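Local coordinates for archaeal actin homolog (PDB 2FSJ), which polymerizes into bundles of helical filaments, a process that requires nucleoside triphosphate and works best with ATP, at residues Gly183-Gln188 / Ser299-Gly304; Val193-Gly198 / Asn280-Asn285; Ile224-Ala229 / Glu252-Pro257; Ser231-Lys236 / Pro268-Pro273; Pro273-Leu278 / Ser307-Asp312. All coordinates share one frame; numbering follows the deposited sequence.

Interaction 1: Gly183-Gln188 / Ser299-Gly304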
# COMPACT_ATOMS: atom_id res chain seq x y z
N GLY A 183 21.15 5.52 0.25
CA GLY A 183 21.98 6.69 0.21
C GLY A 183 21.23 7.84 -0.37
O GLY A 183 21.84 8.81 -0.72
N ILE A 184 19.91 7.71 -0.57
CA ILE A 184 19.08 8.74 -1.19
C ILE A 184 18.74 9.88 -0.19
O ILE A 184 18.56 11.05 -0.58
CB ILE A 184 17.81 8.11 -1.81
CG1 ILE A 184 18.23 7.26 -3.05
CG2 ILE A 184 16.78 9.19 -2.18
CD1 ILE A 184 17.21 6.26 -3.57
N ILE A 185 18.64 9.53 1.08
CA ILE A 185 18.61 10.54 2.15
C ILE A 185 19.76 10.25 3.11
O ILE A 185 20.37 9.18 3.05
CB ILE A 185 17.27 10.52 2.89
CG1 ILE A 185 17.00 9.15 3.49
CG2 ILE A 185 16.15 10.94 1.95
CD1 ILE A 185 15.78 9.07 4.41
N GLU A 186 20.04 11.19 3.99
CA GLU A 186 21.17 11.06 4.93
C GLU A 186 20.78 11.54 6.32
O GLU A 186 19.96 12.44 6.45
CB GLU A 186 22.37 11.87 4.43
N GLN A 187 21.33 10.93 7.36
CA GLN A 187 21.02 11.36 8.72
C GLN A 187 21.71 12.70 8.95
O GLN A 187 22.83 12.92 8.49
CB GLN A 187 21.47 10.33 9.74
CG GLN A 187 20.67 9.06 9.69
CD GLN A 187 20.88 8.20 10.87
OE1 GLN A 187 20.30 8.43 11.93
NE2 GLN A 187 21.73 7.20 10.71
N GLN A 188 20.99 13.58 9.62
CA GLN A 188 21.39 14.97 9.84
C GLN A 188 20.37 15.59 10.77
O GLN A 188 19.32 15.00 10.98
CB GLN A 188 21.40 15.75 8.52
CG GLN A 188 20.12 15.63 7.70
CD GLN A 188 20.30 16.00 6.23
OE1 GLN A 188 21.16 16.82 5.90
NE2 GLN A 188 19.49 15.41 5.36
N SER A 299 13.85 17.02 4.07
CA SER A 299 13.49 16.12 3.00
C SER A 299 11.99 15.87 3.01
O SER A 299 11.44 15.56 4.07
CB SER A 299 14.20 14.76 3.11
OG SER A 299 15.54 14.87 3.49
N LEU A 300 11.36 16.06 1.85
CA LEU A 300 9.94 15.76 1.61
C LEU A 300 9.90 14.56 0.68
O LEU A 300 10.50 14.61 -0.41
CB LEU A 300 9.23 16.92 0.91
CG LEU A 300 8.72 18.12 1.69
CD1 LEU A 300 8.27 19.24 0.73
CD2 LEU A 300 7.60 17.78 2.67
N ILE A 301 9.18 13.49 1.07
CA ILE A 301 9.28 12.22 0.40
C ILE A 301 7.88 11.70 0.00
O ILE A 301 7.18 11.06 0.80
CB ILE A 301 10.04 11.20 1.28
CG1 ILE A 301 11.41 11.76 1.70
CG2 ILE A 301 10.20 9.87 0.56
CD1 ILE A 301 12.03 11.09 2.92
N PRO A 302 7.45 12.02 -1.20
CA PRO A 302 6.15 11.53 -1.65
C PRO A 302 6.24 10.09 -2.10
O PRO A 302 7.10 9.73 -2.92
CB PRO A 302 5.81 12.46 -2.80
CG PRO A 302 6.84 13.63 -2.65
CD PRO A 302 8.05 12.98 -2.14
N VAL A 303 5.35 9.26 -1.54
CA VAL A 303 5.28 7.85 -1.85
C VAL A 303 3.81 7.47 -2.07
O VAL A 303 2.94 8.32 -2.06
CB VAL A 303 5.91 6.95 -0.76
CG1 VAL A 303 7.45 7.18 -0.61
CG2 VAL A 303 5.20 7.05 0.57
N GLY A 304 3.57 6.20 -2.37
CA GLY A 304 2.23 5.74 -2.72
C GLY A 304 1.88 5.96 -4.18
O GLY A 304 2.53 6.77 -4.89
O HOH W 1 18.57 13.76 3.57

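Interaction 2: Val193-Gly198 / Asn280-Asn285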
# COMPACT_ATOMS: atom_id res chain seq x y z
N VAL A 193 9.73 14.14 5.98
CA VAL A 193 8.30 14.02 5.95
C VAL A 193 7.90 13.12 4.79
O VAL A 193 8.12 13.44 3.60
CB VAL A 193 7.57 15.42 5.89
CG1 VAL A 193 6.04 15.21 5.89
CG2 VAL A 193 7.96 16.29 7.04
N VAL A 194 7.33 11.97 5.12
CA VAL A 194 6.90 10.99 4.14
C VAL A 194 5.40 11.14 3.94
O VAL A 194 4.65 11.03 4.91
CB VAL A 194 7.19 9.53 4.61
CG1 VAL A 194 6.69 8.53 3.56
CG2 VAL A 194 8.75 9.34 4.83
N ILE A 195 4.99 11.44 2.71
CA ILE A 195 3.60 11.73 2.37
C ILE A 195 3.11 10.61 1.44
O ILE A 195 3.53 10.50 0.28
CB ILE A 195 3.51 13.11 1.69
CG1 ILE A 195 4.06 14.21 2.61
CG2 ILE A 195 2.04 13.40 1.31
CD1 ILE A 195 4.37 15.50 1.89
N ASP A 196 2.30 9.70 1.98
CA ASP A 196 1.87 8.49 1.26
C ASP A 196 0.43 8.65 0.81
O ASP A 196 -0.48 8.54 1.61
CB ASP A 196 2.01 7.34 2.23
CG ASP A 196 1.85 5.98 1.59
OD1 ASP A 196 1.36 5.87 0.45
OD2 ASP A 196 2.21 4.96 2.22
N VAL A 197 0.22 8.95 -0.46
CA VAL A 197 -1.11 9.23 -0.97
C VAL A 197 -1.67 7.91 -1.49
O VAL A 197 -1.19 7.38 -2.51
CB VAL A 197 -1.13 10.28 -2.14
CG1 VAL A 197 -2.57 10.58 -2.50
CG2 VAL A 197 -0.47 11.57 -1.73
N GLY A 198 -2.59 7.35 -0.75
CA GLY A 198 -3.28 6.15 -1.19
C GLY A 198 -4.65 6.48 -1.78
O GLY A 198 -4.98 7.65 -2.02
N ASN A 280 -3.95 20.47 -3.28
CA ASN A 280 -4.12 21.66 -2.48
C ASN A 280 -4.66 21.33 -1.06
O ASN A 280 -4.19 21.93 -0.06
CB ASN A 280 -5.01 22.71 -3.22
CG ASN A 280 -4.30 23.35 -4.39
OD1 ASN A 280 -3.08 23.23 -4.55
ND2 ASN A 280 -5.04 24.07 -5.20
N ARG A 281 -5.61 20.39 -0.95
CA ARG A 281 -6.18 20.06 0.36
C ARG A 281 -5.15 19.36 1.23
O ARG A 281 -5.07 19.64 2.43
CB ARG A 281 -7.41 19.17 0.26
CG ARG A 281 -8.64 19.94 -0.24
CD ARG A 281 -9.89 19.11 -0.30
NE ARG A 281 -11.05 19.88 -0.75
CZ ARG A 281 -11.96 20.47 0.04
NH1 ARG A 281 -11.87 20.42 1.38
NH2 ARG A 281 -12.98 21.11 -0.52
N ILE A 282 -4.35 18.48 0.64
CA ILE A 282 -3.33 17.79 1.41
C ILE A 282 -2.27 18.76 1.89
O ILE A 282 -1.89 18.74 3.08
CB ILE A 282 -2.70 16.65 0.58
CG1 ILE A 282 -3.72 15.54 0.35
CG2 ILE A 282 -1.45 16.10 1.25
CD1 ILE A 282 -3.42 14.69 -0.86
N ILE A 283 -1.82 19.63 0.99
CA ILE A 283 -0.80 20.62 1.32
C ILE A 283 -1.28 21.56 2.46
O ILE A 283 -0.56 21.83 3.43
CB ILE A 283 -0.43 21.42 0.10
CG1 ILE A 283 0.40 20.55 -0.87
CG2 ILE A 283 0.28 22.76 0.50
CD1 ILE A 283 0.40 21.08 -2.31
N GLU A 284 -2.52 22.02 2.35
CA GLU A 284 -3.07 22.91 3.39
C GLU A 284 -3.14 22.23 4.77
O GLU A 284 -2.83 22.83 5.78
CB GLU A 284 -4.47 23.37 2.98
CG GLU A 284 -5.25 23.98 4.12
CD GLU A 284 -6.73 24.17 3.81
OE1 GLU A 284 -7.45 23.15 3.48
OE2 GLU A 284 -7.18 25.35 3.92
N ASN A 285 -3.57 20.97 4.80
CA ASN A 285 -3.64 20.20 6.02
C ASN A 285 -2.24 19.88 6.63
O ASN A 285 -2.03 20.03 7.83
CB ASN A 285 -4.45 18.92 5.76
CG ASN A 285 -5.94 19.06 6.12
OD1 ASN A 285 -6.76 19.61 5.34
ND2 ASN A 285 -6.31 18.53 7.28

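Interaction 3: Ile224-Ala229 / Glu252-Pro257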
# COMPACT_ATOMS: atom_id res chain seq x y z
N ILE A 224 -8.37 11.43 3.02
CA ILE A 224 -8.51 11.90 1.63
C ILE A 224 -7.43 11.20 0.84
O ILE A 224 -6.33 10.95 1.38
CB ILE A 224 -8.43 13.46 1.54
CG1 ILE A 224 -9.01 13.95 0.19
CG2 ILE A 224 -7.01 13.99 1.72
CD1 ILE A 224 -9.05 15.51 -0.00
N GLY A 225 -7.75 10.85 -0.40
CA GLY A 225 -6.79 10.21 -1.29
C GLY A 225 -7.28 10.22 -2.75
O GLY A 225 -8.26 10.89 -3.07
N VAL A 226 -6.66 9.40 -3.58
CA VAL A 226 -6.96 9.38 -5.00
C VAL A 226 -8.43 9.01 -5.26
O VAL A 226 -8.95 9.41 -6.24
CB VAL A 226 -6.06 8.41 -5.78
CG1 VAL A 226 -6.39 8.46 -7.30
CG2 VAL A 226 -4.57 8.73 -5.54
N GLY A 227 -9.06 8.23 -4.39
CA GLY A 227 -10.46 7.86 -4.54
C GLY A 227 -11.41 9.02 -4.51
O GLY A 227 -12.48 8.98 -5.13
N ASP A 228 -11.04 10.07 -3.81
CA ASP A 228 -11.82 11.31 -3.80
C ASP A 228 -11.77 12.01 -5.15
O ASP A 228 -12.78 12.53 -5.60
CB ASP A 228 -11.37 12.22 -2.71
CG ASP A 228 -11.53 11.57 -1.32
OD1 ASP A 228 -12.69 11.35 -0.88
OD2 ASP A 228 -10.57 11.17 -0.63
N ALA A 229 -10.62 11.96 -5.80
CA ALA A 229 -10.48 12.48 -7.17
C ALA A 229 -11.25 11.60 -8.17
O ALA A 229 -11.92 12.14 -9.04
CB ALA A 229 -9.00 12.62 -7.59
N GLU A 252 -8.67 5.06 -14.48
CA GLU A 252 -7.92 5.21 -15.73
C GLU A 252 -8.12 6.59 -16.29
O GLU A 252 -7.18 7.21 -16.75
CB GLU A 252 -8.38 4.24 -16.81
CG GLU A 252 -8.15 2.77 -16.55
CD GLU A 252 -8.47 1.96 -17.82
OE1 GLU A 252 -8.10 2.44 -18.93
OE2 GLU A 252 -9.12 0.88 -17.71
N ALA A 253 -9.35 7.08 -16.23
CA ALA A 253 -9.68 8.37 -16.83
C ALA A 253 -9.00 9.56 -16.15
O ALA A 253 -9.04 10.68 -16.66
CB ALA A 253 -11.21 8.54 -16.91
N LEU A 254 -8.36 9.34 -15.00
CA LEU A 254 -7.48 10.36 -14.41
C LEU A 254 -6.23 10.71 -15.27
O LEU A 254 -5.80 11.86 -15.28
CB LEU A 254 -6.98 9.92 -13.03
CG LEU A 254 -7.97 9.81 -11.87
CD1 LEU A 254 -7.23 9.16 -10.69
CD2 LEU A 254 -8.61 11.12 -11.45
N SER A 255 -5.65 9.71 -15.92
CA SER A 255 -4.41 9.87 -16.70
C SER A 255 -4.63 10.03 -18.21
O SER A 255 -3.91 10.78 -18.89
CB SER A 255 -3.51 8.66 -16.41
OG SER A 255 -3.38 8.50 -15.01
N HIS A 256 -5.64 9.35 -18.74
CA HIS A 256 -5.97 9.48 -20.16
C HIS A 256 -7.46 9.24 -20.49
O HIS A 256 -8.17 8.52 -19.79
CB HIS A 256 -5.10 8.53 -20.99
CG HIS A 256 -5.23 7.10 -20.60
ND1 HIS A 256 -4.44 6.53 -19.62
CD2 HIS A 256 -6.05 6.13 -21.04
CE1 HIS A 256 -4.79 5.26 -19.47
NE2 HIS A 256 -5.76 4.99 -20.33
N PRO A 257 -7.91 9.78 -21.62
CA PRO A 257 -9.32 9.60 -21.99
C PRO A 257 -9.62 8.13 -22.22
O PRO A 257 -8.77 7.31 -22.58
CB PRO A 257 -9.48 10.47 -23.25
CG PRO A 257 -8.25 11.40 -23.24
CD PRO A 257 -7.16 10.57 -22.63

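Interaction 4: Ser231-Lys236 / Pro268-Pro273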
# COMPACT_ATOMS: atom_id res chain seq x y z
N SER A 231 -13.92 9.74 -7.45
CA SER A 231 -15.35 10.00 -7.22
C SER A 231 -15.77 11.33 -7.80
O SER A 231 -16.87 11.45 -8.40
CB SER A 231 -15.70 9.94 -5.74
OG SER A 231 -15.58 8.57 -5.33
N ALA A 232 -14.94 12.34 -7.64
CA ALA A 232 -15.24 13.66 -8.22
C ALA A 232 -15.33 13.60 -9.77
O ALA A 232 -16.21 14.18 -10.36
CB ALA A 232 -14.24 14.72 -7.76
N LEU A 233 -14.44 12.85 -10.41
CA LEU A 233 -14.47 12.71 -11.86
C LEU A 233 -15.69 11.90 -12.31
O LEU A 233 -16.33 12.22 -13.33
CB LEU A 233 -13.16 12.08 -12.37
CG LEU A 233 -13.03 11.84 -13.90
CD1 LEU A 233 -13.36 13.06 -14.69
CD2 LEU A 233 -11.67 11.33 -14.32
N SER A 234 -16.05 10.88 -11.56
CA SER A 234 -17.25 10.13 -11.84
C SER A 234 -18.53 10.97 -11.77
O SER A 234 -19.40 10.85 -12.66
CB SER A 234 -17.38 8.96 -10.88
OG SER A 234 -18.54 8.20 -11.18
N ARG A 235 -18.65 11.77 -10.71
CA ARG A 235 -19.77 12.67 -10.55
C ARG A 235 -19.87 13.67 -11.70
O ARG A 235 -21.00 13.95 -12.20
CB ARG A 235 -19.72 13.43 -9.21
CG ARG A 235 -20.00 12.54 -7.98
CD ARG A 235 -20.23 13.35 -6.68
NE ARG A 235 -19.08 14.19 -6.37
CZ ARG A 235 -18.00 13.73 -5.73
NH1 ARG A 235 -17.95 12.49 -5.31
NH2 ARG A 235 -16.96 14.53 -5.53
N LYS A 236 -18.72 14.19 -12.13
CA LYS A 236 -18.65 15.17 -13.21
C LYS A 236 -19.11 14.55 -14.54
O LYS A 236 -19.91 15.16 -15.29
CB LYS A 236 -17.25 15.81 -13.30
CG LYS A 236 -17.08 16.78 -14.52
CD LYS A 236 -15.77 17.50 -14.54
CE LYS A 236 -15.60 18.36 -15.81
NZ LYS A 236 -16.59 19.46 -15.84
N PRO A 268 -6.76 14.03 -18.84
CA PRO A 268 -6.12 15.11 -18.08
C PRO A 268 -6.77 16.48 -18.19
O PRO A 268 -6.60 17.27 -17.25
CB PRO A 268 -4.70 15.16 -18.67
CG PRO A 268 -4.48 13.86 -19.25
CD PRO A 268 -5.81 13.41 -19.78
N GLU A 269 -7.47 16.80 -19.28
CA GLU A 269 -8.13 18.11 -19.36
C GLU A 269 -9.17 18.21 -18.26
O GLU A 269 -9.35 19.28 -17.66
CB GLU A 269 -8.82 18.32 -20.72
N VAL A 270 -9.83 17.09 -17.99
CA VAL A 270 -10.91 17.03 -17.00
C VAL A 270 -10.36 16.74 -15.58
O VAL A 270 -10.81 17.31 -14.58
CB VAL A 270 -11.96 15.94 -17.40
CG1 VAL A 270 -13.12 15.94 -16.46
CG2 VAL A 270 -12.49 16.14 -18.83
N SER A 271 -9.42 15.81 -15.51
CA SER A 271 -8.92 15.36 -14.23
C SER A 271 -7.98 16.40 -13.62
O SER A 271 -7.80 16.44 -12.40
CB SER A 271 -8.25 13.99 -14.39
OG SER A 271 -6.99 14.08 -15.04
N GLY A 272 -7.40 17.26 -14.45
CA GLY A 272 -6.40 18.20 -13.99
C GLY A 272 -6.78 19.05 -12.79
O GLY A 272 -6.10 19.03 -11.77
N PRO A 273 -7.83 19.84 -12.91
CA PRO A 273 -8.37 20.64 -11.80
C PRO A 273 -8.82 19.87 -10.53
O PRO A 273 -8.73 20.42 -9.42
CB PRO A 273 -9.57 21.33 -12.45
CG PRO A 273 -9.21 21.37 -13.86
CD PRO A 273 -8.56 20.09 -14.17

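Interaction 5: Pro273-Leu278 / Ser307-Asp312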
# COMPACT_ATOMS: atom_id res chain seq x y z
N PRO A 273 -7.83 19.84 -12.91
CA PRO A 273 -8.37 20.64 -11.80
C PRO A 273 -8.82 19.87 -10.53
O PRO A 273 -8.73 20.42 -9.42
CB PRO A 273 -9.57 21.33 -12.45
CG PRO A 273 -9.21 21.37 -13.86
CD PRO A 273 -8.56 20.09 -14.17
N ILE A 274 -9.29 18.64 -10.69
CA ILE A 274 -9.72 17.79 -9.58
C ILE A 274 -8.45 17.33 -8.82
O ILE A 274 -8.40 17.39 -7.61
CB ILE A 274 -10.52 16.58 -10.13
CG1 ILE A 274 -11.84 17.06 -10.79
CG2 ILE A 274 -10.78 15.58 -9.06
CD1 ILE A 274 -12.36 16.12 -11.77
N LEU A 275 -7.44 16.90 -9.54
CA LEU A 275 -6.15 16.52 -8.97
C LEU A 275 -5.40 17.65 -8.29
O LEU A 275 -4.76 17.44 -7.24
CB LEU A 275 -5.26 15.84 -10.02
CG LEU A 275 -5.71 14.44 -10.47
CD1 LEU A 275 -4.96 14.04 -11.79
CD2 LEU A 275 -5.57 13.40 -9.41
N GLU A 276 -5.49 18.84 -8.83
CA GLU A 276 -4.93 20.02 -8.16
C GLU A 276 -5.66 20.33 -6.86
O GLU A 276 -5.05 20.69 -5.86
CB GLU A 276 -5.03 21.26 -9.05
CG GLU A 276 -4.19 22.42 -8.56
CD GLU A 276 -3.04 22.69 -9.52
OE1 GLU A 276 -3.34 23.14 -10.66
OE2 GLU A 276 -1.86 22.40 -9.16
N ASP A 277 -6.98 20.17 -6.87
CA ASP A 277 -7.77 20.33 -5.66
C ASP A 277 -7.36 19.31 -4.61
O ASP A 277 -7.23 19.67 -3.46
CB ASP A 277 -9.27 20.17 -5.93
CG ASP A 277 -10.10 20.44 -4.69
OD1 ASP A 277 -10.02 21.55 -4.12
OD2 ASP A 277 -10.82 19.58 -4.16
N LEU A 278 -7.13 18.06 -5.00
CA LEU A 278 -6.68 17.04 -4.02
C LEU A 278 -5.35 17.44 -3.39
O LEU A 278 -5.18 17.45 -2.16
CB LEU A 278 -6.53 15.70 -4.72
CG LEU A 278 -5.90 14.53 -3.97
CD1 LEU A 278 -6.71 14.30 -2.64
CD2 LEU A 278 -5.90 13.34 -4.83
N SER A 307 1.19 9.65 -5.45
CA SER A 307 2.32 10.51 -5.71
C SER A 307 2.76 10.48 -7.21
O SER A 307 3.35 11.43 -7.69
CB SER A 307 3.47 10.16 -4.75
OG SER A 307 3.15 10.52 -3.39
N ASN A 308 2.48 9.41 -7.95
CA ASN A 308 2.61 9.45 -9.43
C ASN A 308 1.83 10.56 -10.10
O ASN A 308 2.19 11.05 -11.17
CB ASN A 308 2.08 8.17 -10.05
CG ASN A 308 3.06 7.09 -10.02
OD1 ASN A 308 2.72 5.98 -9.63
ND2 ASN A 308 4.30 7.38 -10.44
N LEU A 309 0.70 10.92 -9.49
CA LEU A 309 -0.17 11.94 -10.04
C LEU A 309 0.05 13.37 -9.57
O LEU A 309 -0.20 14.32 -10.32
CB LEU A 309 -1.61 11.57 -9.70
CG LEU A 309 -2.10 10.32 -10.44
CD1 LEU A 309 -3.38 9.81 -9.83
CD2 LEU A 309 -2.26 10.64 -11.95
N ILE A 310 0.44 13.55 -8.30
CA ILE A 310 0.52 14.89 -7.71
C ILE A 310 1.79 15.12 -6.85
O ILE A 310 1.89 16.12 -6.19
CB ILE A 310 -0.75 15.15 -6.79
CG1 ILE A 310 -0.82 14.11 -5.67
CG2 ILE A 310 -2.04 15.23 -7.60
CD1 ILE A 310 -1.81 14.44 -4.56
N GLY A 311 2.71 14.17 -6.80
CA GLY A 311 3.84 14.24 -5.87
C GLY A 311 4.66 15.53 -5.99
O GLY A 311 5.06 16.14 -4.97
N ASP A 312 4.87 15.95 -7.23
CA ASP A 312 5.67 17.14 -7.52
C ASP A 312 5.12 18.38 -6.86
O ASP A 312 5.87 19.27 -6.50
CB ASP A 312 5.79 17.40 -9.01
CG ASP A 312 6.78 16.46 -9.71
OD1 ASP A 312 7.53 15.75 -9.02
OD2 ASP A 312 6.86 16.39 -10.96

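Interaction 1: Gly183-Gln188 / Ser299-Gly304
Ile185 meets Ile301 where a loop leans on the central sheet of an actin-like domain. The loop follows helix 173-182 and leads into strand 191-197. Its partner is strand 297-303, which lies beside strand 191-197 in the same sheet. The loop touches strand 297-303 before the chain enters strand 191-197. Gly183 opens the loop with positive phi in a Schellman motif that ends the helix.

The apolar part is small. CG2 of Ile185 touches CD1 of Ile301 at 4.2 Å. Ile185 has CG1 between its backbone N and carbonyl carbon (chi1 58°). This sets CG2 anti to the carbonyl carbon, on the side that faces the strand. Leu179 of helix 173-182 touches both isoleucines and extends this buried patch. The same CG2 of Ile185 also lies 4.3 Å from OG of Ser299, so one methyl serves two neighbours on the strand.

The backbone of the strand is engaged in the sheet. Ser299 and Ile301 bond to strand 191-197 through Val193, and Ile301 also bonds to Ile195.

The polar part has no direct hydrogen bond across the contact. A water joins the two segments instead. It lies 3.2 Å from OG of Ser299, within hydrogen-bonding geometry, and accepts the backbone N-H of Glu186 with an N to water distance of 3.0 Å.

Interaction 2: Val193-Gly198 / Asn280-Asn285
Ile282 of helix 268-290 points at strand 191-197 and meets two side chains there, one with each branch. Its CG2 is anti to the backbone N and touches CG2 of Ile195 at 4.4 Å. Its longer branch runs the other way along the strand. CG1 has chi1 -68°, and CD1 at its end reaches CG2 of Val197, also at 4.4 Å. Ile195 and Val197 are two residues apart, so both face the helix from the same side of the sheet. All three side chains are buried, and the contact is purely apolar and light.

Thr202 of the neighbouring strand touches Val197 and Ile282, and Phe314 packs on Ile195 and Val197. Asp196 sits between the two strand residues in sequence and turns to the opposite face.

The side chain of Val197 comes within about 4 Å of Gly306, measured between nearest atoms, so this packing adjoins the ATP site. A helix laid on a central mixed sheet, with nucleotide-binding turns at the strand ends, is consistent with the second domain of the actin-like ATPase fold.

Interaction 3: Ile224-Ala229 / Glu252-Pro257
Val226 and Ala229 lie about one turn apart at the start of helix 226-241, and both rest on Leu254. This is part of the second domain of the actin fold, close to the ATP site. The contact joins the start of helix 226-241 to residues 252-257, at the C-terminal end of the next helical region.

Ile224 comes before the helix and turns its side chain to helix 268-290, where it meets Leu278 and Ile282. Gly225 is held by the first turn that follows. Its N-H goes to OD2 of Asp228, with N and O 2.8 Å apart and an angle of 156° at the hydrogen. The carboxylate uses its anti lone pair. In return, the backbone N of Asp228 bonds to O of Gly225 at 3.0 Å. This pair of bonds fixes the entry into the helix.

Val226 makes the closer contact. CG1 is anti to the backbone N (chi1 -178°) and meets CD1 of Leu254 at 3.6 Å, the two side chains crossing obliquely. The side chain of Val226 also comes within about 3 Å of Gly306 of the ATP site, measured between nearest atoms, and its backbone bonds to Gly198. Gly227 bonds through its backbone to Ser199, another ATP-site residue.

Ala229 closes the contact. The leucine spreads one methyl to each helix residue: CD1 goes to the valine, while CD2 of Leu254 lies 4.2 Å from CB of Ala229.

Interaction 4: Ser231-Lys236 / Pro268-Pro273
Leu233 and Val270 form the tight part of this contact. CD1 of Leu233 lies 3.4 Å from CG1 of Val270, closer than usual for two methyl groups. The two side chains cross at about a right angle. Leu233 has CG anti to its backbone N (chi1 179°), which carries its branched end across to the other helix. Its second methyl, CD2, rests more loosely at 4.3 Å from CB of Ser271.

The contact joins helix 226-241 to the first turns of helix 268-290 in the second domain of the actin fold. The short helical segments pass 10.1 Å apart, and their directions differ by 126°, so they cross at a wide angle, more antiparallel than parallel. Helix 268-290 is kinked at Pro273, whose N cannot donate a bond to the preceding turn. Ser271 also links a third element, because its OG bonds to O of Leu254.

The side nearer solvent belongs to Lys236, yet its chain still packs closely. It runs extended as far as CE, which meets CG1 of Val270 at 3.5 Å. The same methyl of Val270 therefore touches both Leu233 and Lys236. The lysine bends only at its last torsion (chi4 65°), and NZ makes a salt bridge with Glu240 of its own helix.

Interaction 5: Pro273-Leu278 / Ser307-Asp312
Ile310 holds CG1 in the crowded position between its backbone N and carbonyl carbon (chi1 59°), and this points both of its branches at helix 268-290. CG2 is then anti to the carbonyl carbon and meets Leu275. It lies 4.1 Å from CB of Leu275 and 3.5 Å from the backbone O of the same residue. The other branch ends in CD1, which reaches CG of Leu278 at 4.1 Å. Leu278 has CG anti to its backbone N (chi1 172°), and its side chain crosses that of Ile310 at about a right angle.

Leu275 and Leu278 are three residues apart, so they present one face of the helix. Ile310 bears on both. Leu275 reaches further with CD2, which touches CD1 of Leu309 at 4.2 Å. No hydrogen bond crosses the contact. Ile310 and Leu278 are buried, while Leu275 and Leu309 lie nearer the surface. Glu276 makes a salt bridge with Arg313.

The short helix 307-310 is held at its start by a bond from OG of Ser307 to O of Val303. A backbone bond runs from N of Gly311 to O of Ser307 at 3.0 Å. Ser307 and Asn308 belong to the ATP site together with Gly305 and Gly306. A glycine-rich turn after a strand, leading into a helix, is consistent with the adenosine motif of the actin superfamily, and Leu309 and Ile310 pack it on helix 268-290.

In the fold
Interactions 1 and 2 share a sheet, and their centres are 15 Å apart. N of Val303 lies 2.9 Å from O of Ile195, a probable hydrogen bond between neighbouring strands. Interactions 2, 4 and 5 all use helix 268-290, with Pro273 common to 4 and 5. Interactions 4 and 5 also touch where CB of Ala232 lies 3.8 Å from CG2 of Ile274. The centres of 2 and 5 are 10 Å apart, and CD1 of Ile282 lies 4.0 Å from CD1 of Ile310. Interactions 3 and 4 are closest, with centres 7 Å apart. CB of Pro302 in interaction 1 lies 3.3 Å from OG of Ser307 in interaction 5. Interactions 2, 3 and 5 gather round the ATP site.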